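Local coordinates for envelopment polyprotein (PDB 7A56) that probably drives fusion of the viral and host-cell membranes during entry, as a class II fusion glycoprotein captured here in its postfusion form, at residues P144-D147 with G148-T151; N302-Q305 with S306-L309. One frame throughout, in Å; residues are numbered along the deposited sequence.

Interaction 1 of 2, residues P144-D147 with G148-T151; sequences PHQD and GWVT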
loop_
_atom_site.group_PDB
_atom_site.type_symbol
_atom_site.label_atom_id
_atom_site.label_comp_id
_atom_site.label_asym_id
_atom_site.label_seq_id
_atom_site.Cartn_x
_atom_site.Cartn_y
_atom_site.Cartn_z
ATOM N N PRO A 144 29.994 20.231 -28.171
ATOM C CA PRO A 144 30.206 18.793 -28.413
ATOM C C PRO A 144 30.388 17.988 -27.123
ATOM O O PRO A 144 31.057 18.410 -26.172
ATOM C CB PRO A 144 31.469 18.763 -29.281
ATOM C CG PRO A 144 32.124 20.008 -29.047
ATOM C CD PRO A 144 31.064 21.036 -28.760
ATOM N N HIS A 145 29.790 16.797 -27.097
ATOM C CA HIS A 145 29.920 15.982 -25.901
ATOM C C HIS A 145 29.522 14.542 -26.211
ATOM O O HIS A 145 28.760 14.274 -27.149
ATOM C CB HIS A 145 29.057 16.518 -24.762
ATOM C CG HIS A 145 27.601 16.603 -25.078
ATOM N ND1 HIS A 145 27.083 17.521 -25.969
ATOM C CD2 HIS A 145 26.540 15.923 -24.580
ATOM C CE1 HIS A 145 25.771 17.365 -26.039
ATOM N NE2 HIS A 145 25.416 16.414 -25.194
ATOM N N GLN A 146 30.061 13.632 -25.412
ATOM C CA GLN A 146 29.570 12.255 -25.395
ATOM C C GLN A 146 28.197 12.146 -24.748
ATOM O O GLN A 146 27.783 12.949 -23.902
ATOM C CB GLN A 146 30.559 11.368 -24.658
ATOM C CG GLN A 146 31.913 11.316 -25.365
ATOM C CD GLN A 146 33.055 10.988 -24.422
ATOM O OE1 GLN A 146 33.637 11.885 -23.820
ATOM N NE2 GLN A 146 33.371 9.700 -24.281
ATOM N N ASP A 147 27.487 11.078 -25.105
ATOM C CA ASP A 147 26.232 10.787 -24.439
ATOM C C ASP A 147 26.439 10.582 -22.949
ATOM O O ASP A 147 27.371 9.895 -22.521
ATOM C CB ASP A 147 25.605 9.536 -25.039
ATOM C CG ASP A 147 24.784 9.845 -26.272
ATOM O OD1 ASP A 147 25.166 10.790 -27.015
ATOM O OD2 ASP A 147 23.753 9.154 -26.479
ATOM N N GLY A 148 25.567 11.185 -22.156
ATOM C CA GLY A 148 25.643 11.073 -20.716
ATOM C C GLY A 148 26.543 12.097 -20.041
ATOM O O GLY A 148 26.534 12.195 -18.816
ATOM N N TRP A 149 27.316 12.843 -20.800
ATOM C CA TRP A 149 28.166 13.905 -20.275
ATOM C C TRP A 149 27.385 15.214 -20.284
ATOM O O TRP A 149 26.606 15.464 -21.214
ATOM C CB TRP A 149 29.415 14.023 -21.143
ATOM C CG TRP A 149 30.311 12.852 -21.013
ATOM C CD1 TRP A 149 29.953 11.515 -21.102
ATOM C CD2 TRP A 149 31.718 12.876 -20.772
ATOM N NE1 TRP A 149 31.070 10.716 -20.959
ATOM C CE2 TRP A 149 32.159 11.522 -20.729
ATOM C CE3 TRP A 149 32.658 13.908 -20.567
ATOM C CZ2 TRP A 149 33.489 11.178 -20.498
ATOM C CZ3 TRP A 149 33.980 13.559 -20.332
ATOM C CH2 TRP A 149 34.381 12.183 -20.304
ATOM N N VAL A 150 27.577 16.056 -19.250
ATOM C CA VAL A 150 26.886 17.345 -19.237
ATOM C C VAL A 150 27.900 18.375 -19.755
ATOM O O VAL A 150 29.117 18.168 -19.707
ATOM C CB VAL A 150 26.286 17.767 -17.875
ATOM C CG1 VAL A 150 25.135 16.782 -17.449
ATOM C CG2 VAL A 150 27.336 17.755 -16.784
ATOM N N THR A 151 27.399 19.469 -20.326
ATOM C CA THR A 151 28.311 20.448 -20.949
ATOM C C THR A 151 28.452 21.719 -20.124
ATOM O O THR A 151 27.656 22.031 -19.236
ATOM C CB THR A 151 27.830 20.818 -22.351
ATOM O OG1 THR A 151 26.491 21.294 -22.250
ATOM C CG2 THR A 151 27.825 19.592 -23.282
#
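Gln146 lies along the indole of Trp149, the two side chains running side by side and pointing the same way. Its CB sits over the five-membered ring, a CH-pi contact 3.8 Å from that centroid and 20° off the normal. With CG beside the backbone N (chi1 -63°) and the chain extended beyond it, the side chain stays over the same ring system: Gln146 CD reaches Trp149 CE2 at 3.8 Å, and Gln146 OE1 rests above the ring 3.4 Å from Trp149 CZ2, offset toward the rim. The amide plane is tilted 31° from the indole. Gln146 to Trp149 form a type II beta turn, closed by Trp149 N to Gln146 O at 3.1 Å; Gly148 takes the positive phi that such a turn needs at its third position. Further back, Thr151 CG2 sits over one face of the His145 ring, 3.8 Å from its centroid, while His145 ND1 is hydrogen-bonded to Ile143 O. The turn leads into strand 150-158, whose Val150 is hydrogen-bonded through its backbone to Cys179 of strand 172-183; Trp149 also touches Ser178 and Gln180 of that strand, and Asn128 and Lys130 of strand 98-134.

Interaction 2 of 2, residues N302-Q305 with S306-L309; sequences NSYQ and SCLL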
loop_
_atom_site.group_PDB
_atom_site.type_symbol
_atom_site.label_atom_id
_atom_site.label_comp_id
_atom_site.label_asym_id
_atom_site.label_seq_id
_atom_site.Cartn_x
_atom_site.Cartn_y
_atom_site.Cartn_z
ATOM N N ASN A 302 25.022 15.343 -6.793
ATOM C CA ASN A 302 24.981 13.959 -6.281
ATOM C C ASN A 302 24.433 14.006 -4.869
ATOM O O ASN A 302 25.027 14.633 -3.997
ATOM C CB ASN A 302 26.355 13.269 -6.277
ATOM C CG ASN A 302 26.271 11.739 -5.952
ATOM O OD1 ASN A 302 25.205 11.219 -5.520
ATOM N ND2 ASN A 302 27.360 11.024 -6.200
ATOM N N SER A 303 23.327 13.336 -4.636
ATOM C CA SER A 303 22.680 13.367 -3.328
ATOM C C SER A 303 22.858 12.047 -2.570
ATOM O O SER A 303 21.957 11.600 -1.867
ATOM C CB SER A 303 21.199 13.736 -3.497
ATOM O OG SER A 303 20.615 13.982 -2.218
ATOM N N TYR A 304 24.053 11.454 -2.660
ATOM C CA TYR A 304 24.389 10.164 -2.036
ATOM C C TYR A 304 24.186 10.172 -0.526
ATOM O O TYR A 304 23.873 9.126 0.079
ATOM C CB TYR A 304 25.856 9.814 -2.346
ATOM C CG TYR A 304 26.344 8.636 -1.577
ATOM C CD1 TYR A 304 25.817 7.376 -1.844
ATOM C CD2 TYR A 304 27.275 8.779 -0.525
ATOM C CE1 TYR A 304 26.234 6.247 -1.119
ATOM C CE2 TYR A 304 27.710 7.667 0.205
ATOM C CZ TYR A 304 27.152 6.387 -0.091
ATOM O OH TYR A 304 27.496 5.228 0.614
ATOM N N GLN A 305 24.365 11.334 0.103
ATOM C CA GLN A 305 24.161 11.397 1.534
ATOM C C GLN A 305 22.748 10.959 1.921
ATOM O O GLN A 305 22.551 10.504 3.053
ATOM C CB GLN A 305 24.424 12.803 2.034
ATOM C CG GLN A 305 23.451 13.809 1.472
ATOM C CD GLN A 305 23.966 14.572 0.241
ATOM O OE1 GLN A 305 24.879 14.132 -0.488
ATOM N NE2 GLN A 305 23.378 15.732 0.018
ATOM N N SER A 306 21.779 11.065 1.000
ATOM C CA SER A 306 20.433 10.524 1.223
ATOM C C SER A 306 20.444 9.007 1.334
ATOM O O SER A 306 19.692 8.414 2.135
ATOM C CB SER A 306 19.522 10.941 0.073
ATOM O OG SER A 306 19.447 12.356 0.024
ATOM N N CYS A 307 21.238 8.344 0.498
ATOM C CA CYS A 307 21.375 6.897 0.641
ATOM C C CYS A 307 21.820 6.540 2.041
ATOM O O CYS A 307 21.334 5.574 2.635
ATOM C CB CYS A 307 22.388 6.362 -0.373
ATOM S SG CYS A 307 21.977 6.854 -2.070
ATOM N N LEU A 308 22.737 7.313 2.603
ATOM C CA LEU A 308 23.155 6.942 3.964
ATOM C C LEU A 308 22.029 6.996 4.996
ATOM O O LEU A 308 22.141 6.346 6.042
ATOM C CB LEU A 308 24.308 7.818 4.437
ATOM C CG LEU A 308 25.539 7.609 3.574
ATOM C CD1 LEU A 308 26.601 8.574 4.015
ATOM C CD2 LEU A 308 26.016 6.167 3.658
ATOM N N LEU A 309 20.957 7.750 4.747
ATOM C CA LEU A 309 19.852 7.837 5.694
ATOM C C LEU A 309 18.718 6.860 5.388
ATOM O O LEU A 309 17.660 6.958 6.007
ATOM C CB LEU A 309 19.286 9.268 5.732
ATOM C CG LEU A 309 20.312 10.389 5.971
ATOM C CD1 LEU A 309 19.736 11.711 5.583
ATOM C CD2 LEU A 309 20.848 10.422 7.409
#
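The Tyr304 ring lies obliquely against the short helix 305-308, with Cys307 and Leu308 each touching a different part of it. Near the base of the ring, Tyr304 CD1 is 3.9 Å from Cys307 CB, and Cys307 SG stands 5.0 Å from the ring centroid, 58° off its normal, a slanting sulfur-aromatic contact. Toward the phenol end, Leu308 CD2 approaches Tyr304 OH at 3.5 Å and also packs on CZ, while Leu308 CG lies near CE2. CG trans to the backbone N (chi1 171°) swings the ring alongside Cys307 and Leu308. Tyr187 of strand 187-192 touches all three of these side chains, and Cys307 is joined by a disulfide to Cys264.

Away from the ring, the backbone turns on Ser303 O, which accepts Ser306 N at 2.9 Å with an N-H...O angle of 151°. The same two serines are linked by their hydroxyls, OG to OG at 3.0 Å. Tyr304 O receives weak bonds from Cys307 N and Leu308 N. Ser306 and Leu309 also pack on Gly258 and Leu257 of the third subunit, respectively.

A polar pair of buried serines thus bridges the start of the turn, each hydroxyl giving the other a partner, while an apolar cluster of aromatic ring, sulfur and leucine joins the helix to strand 187-192 and the disulfide ties it covalently to the loop holding Cys264.

Interactions 1 and 2 are both local turns of one chain, with centres about 24 Å apart and nearest atoms about 11 Å apart, so they do not touch. Interaction 1 is a surface contact with no buried residue, about 39 Å from the centre of the chain; interaction 2 lies nearer, at about 22 Å, and is partly buried. Both pack on strand 98-134, but the first otherwise leans on strand 172-183 and the second on strand 187-192. A single turn bond and ring-face packing shape 144-151, whereas 302-309 combines several backbone bonds, a hydroxyl pair and a disulfide. Interaction 1 reaches the second subunit through a weak hydrogen bond of Thr151 to Lys281 of that chain; interaction 2 packs on the third.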